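Local structure of gdp-l-fucose synthetase (Naegleria fowleri, 6AQZ) at residues 62-67 / 102-107; 81-86 / 110-115. The protein probably makes GDP-L-fucose by the NADP(H)-dependent epimerisation and reduction of GDP-4-keto-6-deoxy-D-mannose, and binds NADP in a Rossmann-type domain. One frame throughout, in Å; residues are numbered along the deposited sequence.

Interaction 1: residues 62-67 / 102-107; sequences DLRDAD and WLDNVN. With NAP (NADP nicotinamide-adenine-dinucleotide phosphate), chain G.
R64 and D104 join the turn 62-65 to helix 98-118, and the adenine of NADP lies against the same turn. The turn, of type I, opens with D62, whose carboxylate swings anti to the backbone N (chi1 179°), which brings OD1 over the backbone N of R64. Its OD1 takes the backbone N of R64 at 3.1 Å, from above the carboxylate plane, which makes an Asx turn. The same oxygen meets R64 NE on its syn side at 2.8 Å in a nearly straight bond, and it also accepts the adenine amino group, NADP N6A, at 3.1 Å. L63 then presents its backbone N to NADP N1A, again at 3.1 Å and nearly straight, while its CG and CD1 pack beside C2A of the adenine. R64 runs outward from the turn and bends at chi3, which sends its guanidinium back to D62 on one flank and on to D104 on the other. NH1 reaches D104 OD2 at 3.2 Å in a weak, bent bond of 135°. The carboxylate stands almost perpendicular to the guanidinium plane, 88° apart, rather than making a flat two-pronged pair. Behind the charged ends, the aliphatic part also packs, with R64 CD 3.5 Å from D104 CG, and the carbonyl O of R64 rests on CB of N107 at 3.8 Å. D65 closes the turn with its N on D62 O and serves as N-cap of helix 66-76, its OD2 accepting from the backbone N of A68. D62 grips the guanidinium and D104 adds a weak second hold, which probably limits its rotation and offsets its charge. With OD1 taking the amino group and the L63 amide serving N1A, the turn reads the Watson-Crick edge of adenine as a donor-acceptor pair.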
ATOM      1  N   ASP A  62     -22.332  -2.367  -4.651  1.00 50.97           N
ATOM      2  CA  ASP A  62     -21.087  -1.598  -4.652  1.00 43.52           C
ATOM      3  C   ASP A  62     -20.056  -2.292  -3.761  1.00 44.92           C
ATOM      4  O   ASP A  62     -20.115  -2.194  -2.532  1.00 49.00           O
ATOM      5  CB  ASP A  62     -21.390  -0.170  -4.196  1.00 44.25           C
ATOM      6  CG  ASP A  62     -20.141   0.730  -4.122  1.00 49.45           C
ATOM      7  OD1 ASP A  62     -19.024   0.316  -4.532  1.00 49.07           O
ATOM      8  OD2 ASP A  62     -20.283   1.873  -3.620  1.00 51.48           O
ATOM      9  N   LEU A  63     -19.079  -2.973  -4.380  1.00 44.88           N
ATOM     10  CA  LEU A  63     -18.108  -3.777  -3.627  1.00 46.21           C
ATOM     11  C   LEU A  63     -17.120  -2.934  -2.812  1.00 48.42           C
ATOM     12  O   LEU A  63     -16.299  -3.509  -2.085  1.00 45.38           O
ATOM     13  CB  LEU A  63     -17.351  -4.711  -4.572  1.00 44.75           C
ATOM     14  CG  LEU A  63     -18.246  -5.651  -5.409  1.00 43.54           C
ATOM     15  CD1 LEU A  63     -17.427  -6.438  -6.411  1.00 39.08           C
ATOM     16  CD2 LEU A  63     -19.058  -6.605  -4.533  1.00 43.22           C
ATOM     17  N   ARG A  64     -17.156  -1.604  -2.928  1.00 47.54           N
ATOM     18  CA  ARG A  64     -16.347  -0.769  -2.050  1.00 50.57           C
ATOM     19  C   ARG A  64     -16.909  -0.720  -0.639  1.00 52.32           C
ATOM     20  O   ARG A  64     -16.163  -0.443   0.304  1.00 53.54           O
ATOM     21  CB  ARG A  64     -16.253   0.647  -2.610  1.00 52.26           C
ATOM     22  CG  ARG A  64     -15.483   0.734  -3.896  1.00 50.91           C
ATOM     23  CD  ARG A  64     -15.665   2.082  -4.561  1.00 45.72           C
ATOM     24  NE  ARG A  64     -17.033   2.242  -5.026  1.00 55.86           N
ATOM     25  CZ  ARG A  64     -17.515   3.354  -5.573  1.00 63.67           C
ATOM     26  NH1 ARG A  64     -16.725   4.412  -5.719  1.00 67.23           N
ATOM     27  NH2 ARG A  64     -18.781   3.400  -5.993  1.00 60.91           N
ATOM     28  N   ASP A  65     -18.201  -0.973  -0.484  1.00 48.86           N
ATOM     29  CA  ASP A  65     -18.870  -1.009   0.809  1.00 46.46           C
ATOM     30  C   ASP A  65     -18.748  -2.392   1.434  1.00 52.02           C
ATOM     31  O   ASP A  65     -19.062  -3.405   0.793  1.00 54.78           O
ATOM     32  CB  ASP A  65     -20.343  -0.634   0.630  1.00 49.92           C
ATOM     33  CG  ASP A  65     -21.124  -0.670   1.931  1.00 66.95           C
ATOM     34  OD1 ASP A  65     -21.089   0.316   2.700  1.00 76.25           O
ATOM     35  OD2 ASP A  65     -21.780  -1.696   2.185  1.00 73.79           O
ATOM     36  N   ALA A  66     -18.308  -2.430   2.692  1.00 57.13           N
ATOM     37  CA  ALA A  66     -18.051  -3.710   3.350  1.00 57.47           C
ATOM     38  C   ALA A  66     -19.330  -4.528   3.512  1.00 61.84           C
ATOM     39  O   ALA A  66     -19.338  -5.737   3.272  1.00 60.96           O
ATOM     40  CB  ALA A  66     -17.389  -3.475   4.707  1.00 55.48           C
ATOM     41  N   ASP A  67     -20.422  -3.888   3.912  1.00 69.38           N
ATOM     42  CA  ASP A  67     -21.652  -4.641   4.118  1.00 76.80           C
ATOM     43  C   ASP A  67     -22.223  -5.139   2.794  1.00 77.85           C
ATOM     44  O   ASP A  67     -22.696  -6.281   2.700  1.00 82.12           O
ATOM     45  CB  ASP A  67     -22.653  -3.773   4.875  1.00 83.90           C
ATOM     46  CG  ASP A  67     -22.099  -3.293   6.210  1.00 95.91           C
ATOM     47  OD1 ASP A  67     -21.381  -4.068   6.871  1.00 98.57           O
ATOM     48  OD2 ASP A  67     -22.359  -2.132   6.592  1.00102.75           O
ATOM     49  N   TRP A 102      -6.848   5.247  -4.950  1.00 42.14           N
ATOM     50  CA  TRP A 102      -6.373   4.471  -3.809  1.00 37.10           C
ATOM     51  C   TRP A 102      -7.550   3.904  -3.014  1.00 37.29           C
ATOM     52  O   TRP A 102      -7.671   2.687  -2.843  1.00 36.87           O
ATOM     53  CB  TRP A 102      -5.475   5.312  -2.899  1.00 35.67           C
ATOM     54  CG  TRP A 102      -5.182   4.586  -1.627  1.00 37.65           C
ATOM     55  CD1 TRP A 102      -5.692   4.858  -0.397  1.00 39.75           C
ATOM     56  CD2 TRP A 102      -4.362   3.414  -1.479  1.00 34.00           C
ATOM     57  NE1 TRP A 102      -5.232   3.944   0.512  1.00 45.73           N
ATOM     58  CE2 TRP A 102      -4.413   3.043  -0.122  1.00 36.58           C
ATOM     59  CE3 TRP A 102      -3.572   2.661  -2.362  1.00 28.55           C
ATOM     60  CZ2 TRP A 102      -3.687   1.951   0.400  1.00 31.74           C
ATOM     61  CZ3 TRP A 102      -2.888   1.555  -1.862  1.00 38.87           C
ATOM     62  CH2 TRP A 102      -2.936   1.219  -0.481  1.00 31.00           C
ATOM     63  N   LEU A 103      -8.451   4.779  -2.552  1.00 41.46           N
ATOM     64  CA  LEU A 103      -9.507   4.361  -1.628  1.00 38.98           C
ATOM     65  C   LEU A 103     -10.454   3.354  -2.266  1.00 38.15           C
ATOM     66  O   LEU A 103     -10.742   2.307  -1.671  1.00 40.97           O
ATOM     67  CB  LEU A 103     -10.305   5.575  -1.132  1.00 37.78           C
ATOM     68  CG  LEU A 103      -9.499   6.615  -0.362  1.00 36.91           C
ATOM     69  CD1 LEU A 103     -10.332   7.823   0.027  1.00 37.45           C
ATOM     70  CD2 LEU A 103      -8.841   5.922   0.829  1.00 34.63           C
ATOM     71  N   ASP A 104     -10.962   3.660  -3.471  1.00 39.76           N
ATOM     72  CA  ASP A 104     -11.935   2.772  -4.103  1.00 32.37           C
ATOM     73  C   ASP A 104     -11.355   1.393  -4.323  1.00 34.63           C
ATOM     74  O   ASP A 104     -12.029   0.380  -4.089  1.00 44.23           O
ATOM     75  CB  ASP A 104     -12.396   3.344  -5.435  1.00 37.26           C
ATOM     76  CG  ASP A 104     -13.262   4.562  -5.267  1.00 45.93           C
ATOM     77  OD1 ASP A 104     -13.535   4.939  -4.104  1.00 45.79           O
ATOM     78  OD2 ASP A 104     -13.685   5.122  -6.292  1.00 48.90           O
ATOM     79  N   ASN A 105     -10.101   1.331  -4.766  1.00 30.81           N
ATOM     80  CA  ASN A 105      -9.483   0.044  -5.033  1.00 35.10           C
ATOM     81  C   ASN A 105      -9.074  -0.672  -3.748  1.00 40.30           C
ATOM     82  O   ASN A 105      -9.338  -1.873  -3.604  1.00 44.31           O
ATOM     83  CB  ASN A 105      -8.318   0.223  -6.008  1.00 32.98           C
ATOM     84  CG  ASN A 105      -8.813   0.361  -7.449  1.00 36.63           C
ATOM     85  OD1 ASN A 105      -9.417  -0.570  -7.961  1.00 42.54           O
ATOM     86  ND2 ASN A 105      -8.590   1.529  -8.095  1.00 33.59           N
ATOM     87  N   VAL A 106      -8.467   0.029  -2.785  1.00 39.21           N
ATOM     88  CA  VAL A 106      -8.004  -0.712  -1.622  1.00 33.67           C
ATOM     89  C   VAL A 106      -9.203  -1.183  -0.790  1.00 36.84           C
ATOM     90  O   VAL A 106      -9.163  -2.270  -0.193  1.00 38.30           O
ATOM     91  CB  VAL A 106      -6.989   0.099  -0.787  1.00 35.91           C
ATOM     92  CG1 VAL A 106      -7.683   1.157   0.146  1.00 29.67           C
ATOM     93  CG2 VAL A 106      -6.120  -0.866  -0.004  1.00 33.73           C
ATOM     94  N   ASN A 107     -10.306  -0.417  -0.783  1.00 36.85           N
ATOM     95  CA  ASN A 107     -11.502  -0.842  -0.057  1.00 30.96           C
ATOM     96  C   ASN A 107     -12.133  -2.065  -0.706  1.00 46.92           C
ATOM     97  O   ASN A 107     -12.429  -3.065  -0.040  1.00 44.12           O
ATOM     98  CB  ASN A 107     -12.496   0.306   0.000  1.00 32.48           C
ATOM     99  CG  ASN A 107     -12.105   1.351   1.027  1.00 46.20           C
ATOM    100  OD1 ASN A 107     -11.504   1.020   2.043  1.00 43.11           O
ATOM    101  ND2 ASN A 107     -12.417   2.613   0.759  1.00 42.87           N
TER
HETATM  102  PA  NAP G 401     -13.775  -3.104 -17.175  1.00 43.59           P
HETATM  103  O1A NAP G 401     -13.687  -1.627 -16.937  1.00 45.52           O
HETATM  104  O2A NAP G 401     -14.017  -3.667 -18.550  1.00 46.25           O
HETATM  105  O5B NAP G 401     -14.897  -3.799 -16.181  1.00 42.91           O
HETATM  106  C5B NAP G 401     -14.464  -3.607 -14.880  1.00 44.44           C
HETATM  107  C4B NAP G 401     -15.488  -4.333 -13.966  1.00 48.12           C
HETATM  108  O4B NAP G 401     -15.399  -3.855 -12.599  1.00 47.41           O
HETATM  109  C3B NAP G 401     -16.973  -4.143 -14.479  1.00 38.76           C
HETATM  110  O3B NAP G 401     -17.702  -5.324 -14.273  1.00 38.01           O
HETATM  111  C2B NAP G 401     -17.522  -3.131 -13.463  1.00 42.65           C
HETATM  112  O2B NAP G 401     -18.816  -3.291 -13.178  1.00 43.89           O
HETATM  113  C1B NAP G 401     -16.746  -3.665 -12.184  1.00 44.66           C
HETATM  114  N9A NAP G 401     -16.780  -2.702 -11.089  1.00 38.77           N
HETATM  115  C8A NAP G 401     -16.132  -1.485 -11.021  1.00 40.46           C
HETATM  116  N7A NAP G 401     -16.360  -0.826  -9.862  1.00 42.81           N
HETATM  117  C5A NAP G 401     -17.211  -1.662  -9.159  1.00 34.38           C
HETATM  118  C6A NAP G 401     -17.800  -1.530  -7.905  1.00 40.82           C
HETATM  119  N6A NAP G 401     -17.550  -0.400  -7.127  1.00 44.83           N
HETATM  120  N1A NAP G 401     -18.594  -2.504  -7.397  1.00 43.61           N
HETATM  121  C2A NAP G 401     -18.768  -3.580  -8.221  1.00 47.70           C
HETATM  122  N3A NAP G 401     -18.280  -3.842  -9.453  1.00 41.53           N
HETATM  123  C4A NAP G 401     -17.481  -2.845  -9.902  1.00 34.16           C
HETATM  124  O3  NAP G 401     -12.275  -3.554 -16.597  1.00 46.07           O
HETATM  125  PN  NAP G 401     -11.649  -4.808 -17.352  1.00 46.23           P
HETATM  126  O1N NAP G 401     -12.524  -6.002 -17.368  1.00 45.12           O
HETATM  127  O2N NAP G 401     -10.768  -4.422 -18.519  1.00 46.93           O
HETATM  128  O5D NAP G 401     -10.395  -5.332 -16.250  1.00 54.00           O
HETATM  129  C5D NAP G 401     -10.883  -6.023 -15.170  1.00 44.12           C
HETATM  130  C4D NAP G 401      -9.640  -6.452 -14.423  1.00 52.03           C
HETATM  131  O4D NAP G 401      -8.608  -6.695 -15.395  1.00 45.40           O
HETATM  132  C3D NAP G 401      -9.143  -5.211 -13.539  1.00 58.51           C
HETATM  133  O3D NAP G 401      -8.721  -5.668 -12.300  1.00 51.91           O
HETATM  134  C2D NAP G 401      -7.979  -4.633 -14.374  1.00 57.91           C
HETATM  135  O2D NAP G 401      -6.946  -4.122 -13.626  1.00 58.93           O
HETATM  136  C1D NAP G 401      -7.457  -5.927 -15.066  1.00 49.92           C
HETATM  137  N1N NAP G 401      -6.645  -5.578 -16.268  1.00 55.58           N
HETATM  138  C2N NAP G 401      -7.225  -5.111 -17.450  1.00 48.01           C
HETATM  139  C3N NAP G 401      -6.433  -4.767 -18.526  1.00 51.45           C
HETATM  140  C7N NAP G 401      -7.071  -4.255 -19.782  1.00 47.96           C
HETATM  141  O7N NAP G 401      -6.412  -3.843 -20.751  1.00 42.82           O
HETATM  142  N7N NAP G 401      -8.467  -4.228 -19.875  1.00 40.82           N
HETATM  143  C4N NAP G 401      -4.956  -4.863 -18.489  1.00 56.85           C
HETATM  144  C5N NAP G 401      -4.426  -5.355 -17.182  1.00 58.35           C
HETATM  145  C6N NAP G 401      -5.234  -5.685 -16.172  1.00 59.32           C
HETATM  146  P2B NAP G 401     -20.023  -2.356 -14.232  1.00 50.14           P
HETATM  147  O1X NAP G 401     -19.822  -3.077 -15.530  1.00 51.94           O
HETATM  148  O2X NAP G 401     -21.314  -2.656 -13.467  1.00 55.56           O
HETATM  149  O3X NAP G 401     -19.453  -0.974 -14.114  1.00 51.97           O

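Interaction 2: residues 81-86 / 110-115; sequences VIHLAA and NNILTC. With NAP (NADP nicotinamide-adenine-dinucleotide phosphate), chain G.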
ATOM      1  N   VAL A  81     -13.601 -17.987  -6.409  1.00 42.33           N
ATOM      2  CA  VAL A  81     -13.822 -16.581  -6.688  1.00 42.33           C
ATOM      3  C   VAL A  81     -12.799 -16.139  -7.728  1.00 44.51           C
ATOM      4  O   VAL A  81     -11.596 -16.385  -7.571  1.00 45.46           O
ATOM      5  CB  VAL A  81     -13.741 -15.732  -5.402  1.00 38.92           C
ATOM      6  CG1 VAL A  81     -13.662 -14.228  -5.721  1.00 32.20           C
ATOM      7  CG2 VAL A  81     -14.946 -16.002  -4.549  1.00 36.91           C
ATOM      8  N   ILE A  82     -13.279 -15.510  -8.797  1.00 40.99           N
ATOM      9  CA  ILE A  82     -12.420 -14.806  -9.741  1.00 41.49           C
ATOM     10  C   ILE A  82     -12.689 -13.325  -9.527  1.00 42.55           C
ATOM     11  O   ILE A  82     -13.793 -12.844  -9.802  1.00 49.00           O
ATOM     12  CB  ILE A  82     -12.683 -15.208 -11.195  1.00 42.55           C
ATOM     13  CG1 ILE A  82     -12.496 -16.713 -11.384  1.00 42.32           C
ATOM     14  CG2 ILE A  82     -11.742 -14.435 -12.126  1.00 36.85           C
ATOM     15  CD1 ILE A  82     -12.712 -17.146 -12.813  1.00 43.94           C
ATOM     16  N   HIS A  83     -11.690 -12.601  -9.019  1.00 44.51           N
ATOM     17  CA  HIS A  83     -11.844 -11.206  -8.597  1.00 39.16           C
ATOM     18  C   HIS A  83     -11.295 -10.307  -9.702  1.00 42.41           C
ATOM     19  O   HIS A  83     -10.089 -10.078  -9.784  1.00 39.09           O
ATOM     20  CB  HIS A  83     -11.127 -10.986  -7.267  1.00 37.91           C
ATOM     21  CG  HIS A  83     -11.037  -9.554  -6.847  1.00 40.34           C
ATOM     22  ND1 HIS A  83     -12.076  -8.659  -7.018  1.00 46.78           N
ATOM     23  CD2 HIS A  83     -10.049  -8.871  -6.221  1.00 39.90           C
ATOM     24  CE1 HIS A  83     -11.717  -7.481  -6.544  1.00 47.66           C
ATOM     25  NE2 HIS A  83     -10.495  -7.586  -6.044  1.00 42.30           N
ATOM     26  N   LEU A  84     -12.187  -9.822 -10.580  1.00 44.37           N
ATOM     27  CA  LEU A  84     -11.802  -8.925 -11.659  1.00 43.29           C
ATOM     28  C   LEU A  84     -12.235  -7.482 -11.424  1.00 43.54           C
ATOM     29  O   LEU A  84     -11.736  -6.585 -12.103  1.00 48.36           O
ATOM     30  CB  LEU A  84     -12.390  -9.413 -12.998  1.00 44.09           C
ATOM     31  CG  LEU A  84     -12.112 -10.878 -13.405  1.00 41.70           C
ATOM     32  CD1 LEU A  84     -12.843 -11.206 -14.711  1.00 34.73           C
ATOM     33  CD2 LEU A  84     -10.652 -11.235 -13.543  1.00 35.86           C
ATOM     34  N   ALA A  85     -13.145  -7.232 -10.495  1.00 40.51           N
ATOM     35  CA  ALA A  85     -13.631  -5.875 -10.309  1.00 32.64           C
ATOM     36  C   ALA A  85     -12.487  -4.967  -9.877  1.00 43.40           C
ATOM     37  O   ALA A  85     -11.615  -5.359  -9.088  1.00 40.21           O
ATOM     38  CB  ALA A  85     -14.738  -5.850  -9.252  1.00 35.10           C
ATOM     39  N   ALA A  86     -12.487  -3.757 -10.431  1.00 39.47           N
ATOM     40  CA  ALA A  86     -11.542  -2.715 -10.068  1.00 37.09           C
ATOM     41  C   ALA A  86     -12.146  -1.376 -10.450  1.00 43.75           C
ATOM     42  O   ALA A  86     -12.989  -1.288 -11.344  1.00 39.36           O
ATOM     43  CB  ALA A  86     -10.196  -2.891 -10.769  1.00 31.28           C
ATOM     44  N   ASN A 110      -9.702  -5.101  -0.142  1.00 37.34           N
ATOM     45  CA  ASN A 110      -9.775  -5.598   1.232  1.00 39.41           C
ATOM     46  C   ASN A 110     -11.092  -6.339   1.483  1.00 44.43           C
ATOM     47  O   ASN A 110     -11.096  -7.435   2.063  1.00 42.51           O
ATOM     48  CB  ASN A 110      -9.569  -4.437   2.228  1.00 30.97           C
ATOM     49  CG  ASN A 110      -8.121  -3.899   2.208  1.00 36.26           C
ATOM     50  OD1 ASN A 110      -7.205  -4.550   1.678  1.00 35.47           O
ATOM     51  ND2 ASN A 110      -7.924  -2.685   2.736  1.00 30.53           N
ATOM     52  N   ASN A 111     -12.220  -5.776   1.030  1.00 37.41           N
ATOM     53  CA  ASN A 111     -13.504  -6.419   1.293  1.00 40.23           C
ATOM     54  C   ASN A 111     -13.584  -7.794   0.637  1.00 42.44           C
ATOM     55  O   ASN A 111     -13.990  -8.769   1.277  1.00 45.85           O
ATOM     56  CB  ASN A 111     -14.654  -5.532   0.830  1.00 34.54           C
ATOM     57  CG  ASN A 111     -14.726  -4.247   1.607  1.00 43.61           C
ATOM     58  OD1 ASN A 111     -14.135  -4.128   2.696  1.00 47.88           O
ATOM     59  ND2 ASN A 111     -15.431  -3.253   1.045  1.00 39.68           N
ATOM     60  N   ILE A 112     -13.199  -7.886  -0.644  1.00 41.93           N
ATOM     61  CA  ILE A 112     -13.409  -9.117  -1.408  1.00 40.84           C
ATOM     62  C   ILE A 112     -12.541 -10.253  -0.861  1.00 43.56           C
ATOM     63  O   ILE A 112     -13.032 -11.364  -0.616  1.00 43.60           O
ATOM     64  CB  ILE A 112     -13.159  -8.876  -2.912  1.00 42.66           C
ATOM     65  CG1 ILE A 112     -14.247  -7.981  -3.496  1.00 42.59           C
ATOM     66  CG2 ILE A 112     -13.222 -10.183  -3.687  1.00 43.19           C
ATOM     67  CD1 ILE A 112     -15.577  -8.673  -3.569  1.00 50.78           C
ATOM     68  N   LEU A 113     -11.246  -9.996  -0.650  1.00 45.76           N
ATOM     69  CA  LEU A 113     -10.368 -11.045  -0.110  1.00 48.23           C
ATOM     70  C   LEU A 113     -10.780 -11.435   1.302  1.00 46.56           C
ATOM     71  O   LEU A 113     -10.726 -12.609   1.666  1.00 48.69           O
ATOM     72  CB  LEU A 113      -8.898 -10.619  -0.117  1.00 43.83           C
ATOM     73  CG  LEU A 113      -8.147 -11.036  -1.403  1.00 41.54           C
ATOM     74  CD1 LEU A 113      -8.865 -10.524  -2.652  1.00 39.48           C
ATOM     75  CD2 LEU A 113      -6.699 -10.571  -1.401  1.00 37.79           C
ATOM     76  N   THR A 114     -11.196 -10.467   2.114  1.00 43.47           N
ATOM     77  CA  THR A 114     -11.695 -10.810   3.441  1.00 43.38           C
ATOM     78  C   THR A 114     -12.943 -11.683   3.352  1.00 48.88           C
ATOM     79  O   THR A 114     -13.063 -12.680   4.067  1.00 54.98           O
ATOM     80  CB  THR A 114     -11.943  -9.542   4.263  1.00 43.67           C
ATOM     81  OG1 THR A 114     -10.694  -8.874   4.495  1.00 42.32           O
ATOM     82  CG2 THR A 114     -12.543  -9.882   5.601  1.00 40.19           C
ATOM     83  N   CYS A 115     -13.882 -11.338   2.476  1.00 47.28           N
ATOM     84  CA  CYS A 115     -15.022 -12.223   2.284  1.00 50.60           C
ATOM     85  C   CYS A 115     -14.579 -13.589   1.780  1.00 51.12           C
ATOM     86  O   CYS A 115     -15.169 -14.613   2.137  1.00 55.79           O
ATOM     87  CB  CYS A 115     -16.019 -11.609   1.302  1.00 52.11           C
ATOM     88  SG  CYS A 115     -17.020 -10.347   2.023  1.00 58.41           S
TER
HETATM   89  PA  NAP G 401     -13.775  -3.104 -17.175  1.00 43.59           P
HETATM   90  O1A NAP G 401     -13.687  -1.627 -16.937  1.00 45.52           O
HETATM   91  O2A NAP G 401     -14.017  -3.667 -18.550  1.00 46.25           O
HETATM   92  O5B NAP G 401     -14.897  -3.799 -16.181  1.00 42.91           O
HETATM   93  C5B NAP G 401     -14.464  -3.607 -14.880  1.00 44.44           C
HETATM   94  C4B NAP G 401     -15.488  -4.333 -13.966  1.00 48.12           C
HETATM   95  O4B NAP G 401     -15.399  -3.855 -12.599  1.00 47.41           O
HETATM   96  C3B NAP G 401     -16.973  -4.143 -14.479  1.00 38.76           C
HETATM   97  O3B NAP G 401     -17.702  -5.324 -14.273  1.00 38.01           O
HETATM   98  C2B NAP G 401     -17.522  -3.131 -13.463  1.00 42.65           C
HETATM   99  O2B NAP G 401     -18.816  -3.291 -13.178  1.00 43.89           O
HETATM  100  C1B NAP G 401     -16.746  -3.665 -12.184  1.00 44.66           C
HETATM  101  N9A NAP G 401     -16.780  -2.702 -11.089  1.00 38.77           N
HETATM  102  C8A NAP G 401     -16.132  -1.485 -11.021  1.00 40.46           C
HETATM  103  N7A NAP G 401     -16.360  -0.826  -9.862  1.00 42.81           N
HETATM  104  C5A NAP G 401     -17.211  -1.662  -9.159  1.00 34.38           C
HETATM  105  C6A NAP G 401     -17.800  -1.530  -7.905  1.00 40.82           C
HETATM  106  N6A NAP G 401     -17.550  -0.400  -7.127  1.00 44.83           N
HETATM  107  N1A NAP G 401     -18.594  -2.504  -7.397  1.00 43.61           N
HETATM  108  C2A NAP G 401     -18.768  -3.580  -8.221  1.00 47.70           C
HETATM  109  N3A NAP G 401     -18.280  -3.842  -9.453  1.00 41.53           N
HETATM  110  C4A NAP G 401     -17.481  -2.845  -9.902  1.00 34.16           C
HETATM  111  O3  NAP G 401     -12.275  -3.554 -16.597  1.00 46.07           O
HETATM  112  PN  NAP G 401     -11.649  -4.808 -17.352  1.00 46.23           P
HETATM  113  O1N NAP G 401     -12.524  -6.002 -17.368  1.00 45.12           O
HETATM  114  O2N NAP G 401     -10.768  -4.422 -18.519  1.00 46.93           O
HETATM  115  O5D NAP G 401     -10.395  -5.332 -16.250  1.00 54.00           O
HETATM  116  C5D NAP G 401     -10.883  -6.023 -15.170  1.00 44.12           C
HETATM  117  C4D NAP G 401      -9.640  -6.452 -14.423  1.00 52.03           C
HETATM  118  O4D NAP G 401      -8.608  -6.695 -15.395  1.00 45.40           O
HETATM  119  C3D NAP G 401      -9.143  -5.211 -13.539  1.00 58.51           C
HETATM  120  O3D NAP G 401      -8.721  -5.668 -12.300  1.00 51.91           O
HETATM  121  C2D NAP G 401      -7.979  -4.633 -14.374  1.00 57.91           C
HETATM  122  O2D NAP G 401      -6.946  -4.122 -13.626  1.00 58.93           O
HETATM  123  C1D NAP G 401      -7.457  -5.927 -15.066  1.00 49.92           C
HETATM  124  N1N NAP G 401      -6.645  -5.578 -16.268  1.00 55.58           N
HETATM  125  C2N NAP G 401      -7.225  -5.111 -17.450  1.00 48.01           C
HETATM  126  C3N NAP G 401      -6.433  -4.767 -18.526  1.00 51.45           C
HETATM  127  C7N NAP G 401      -7.071  -4.255 -19.782  1.00 47.96           C
HETATM  128  O7N NAP G 401      -6.412  -3.843 -20.751  1.00 42.82           O
HETATM  129  N7N NAP G 401      -8.467  -4.228 -19.875  1.00 40.82           N
HETATM  130  C4N NAP G 401      -4.956  -4.863 -18.489  1.00 56.85           C
HETATM  131  C5N NAP G 401      -4.426  -5.355 -17.182  1.00 58.35           C
HETATM  132  C6N NAP G 401      -5.234  -5.685 -16.172  1.00 59.32           C
HETATM  133  P2B NAP G 401     -20.023  -2.356 -14.232  1.00 50.14           P
HETATM  134  O1X NAP G 401     -19.822  -3.077 -15.530  1.00 51.94           O
HETATM  135  O2X NAP G 401     -21.314  -2.656 -13.467  1.00 55.56           O
HETATM  136  O3X NAP G 401     -19.453  -0.974 -14.114  1.00 51.97           O
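I112 and L113 carry the helix side of a buried apolar contact with H83, the last residue of strand 80-83. Just before them, N110 turns to the subunit interface, where its OD1 accepts from NE1 of W102 of the second subunit. I112 does most of the touching: its CG2, placed anti to the backbone N, sits over one face of the H83 imidazole in a CH-pi contact, 4.0 Å from the ring centroid and 17° off the normal. CG1 of the same residue lies outside the rim, 4.0 Å from H83 CE1. L113 approaches at about a right angle to H83, bringing CD1 to within 4.1 Å of H83 CD2. Bonds at both nitrogens, ND1 with T30 OG1 and NE2 with N109 OD1, probably hold the ring's rotation. Beyond H83 the chain leaves the sheet for the cofactor: the carbonyl O of L84 takes a weak bond from NADP O3D at 3.2 Å, and CB of A86 lies 3.5 Å from that hydroxyl. This packing belongs to the beta-alpha-beta unit of strand 80-83, helix 98-118 and strand 123-127, in which, as in other Rossmann-type dehydrogenases, the strand's C-terminal end opens onto the dinucleotide.

Overall arrangement
Helix 98-118 supplies the second segment of both contacts, 102-107 in interaction 1 and 110-115 in interaction 2, whose centres lie about 10 Å apart. They meet directly at N111, whose ND2 probably donates to L63 O at 3.3 Å, pinning the turn 62-65 to the helix one turn on from N107. L63 also touches I112 and A85, so its side chain bridges the two. NADP draws on both at different points: interaction 1 holds the adenine, whereas 84-86 in interaction 2 run along both riboses, and A86 O comes within 3.2 Å of C8A of the adenine. The same helix also packs on the second subunit, so it takes part in both the cofactor-binding region and the dimer contact.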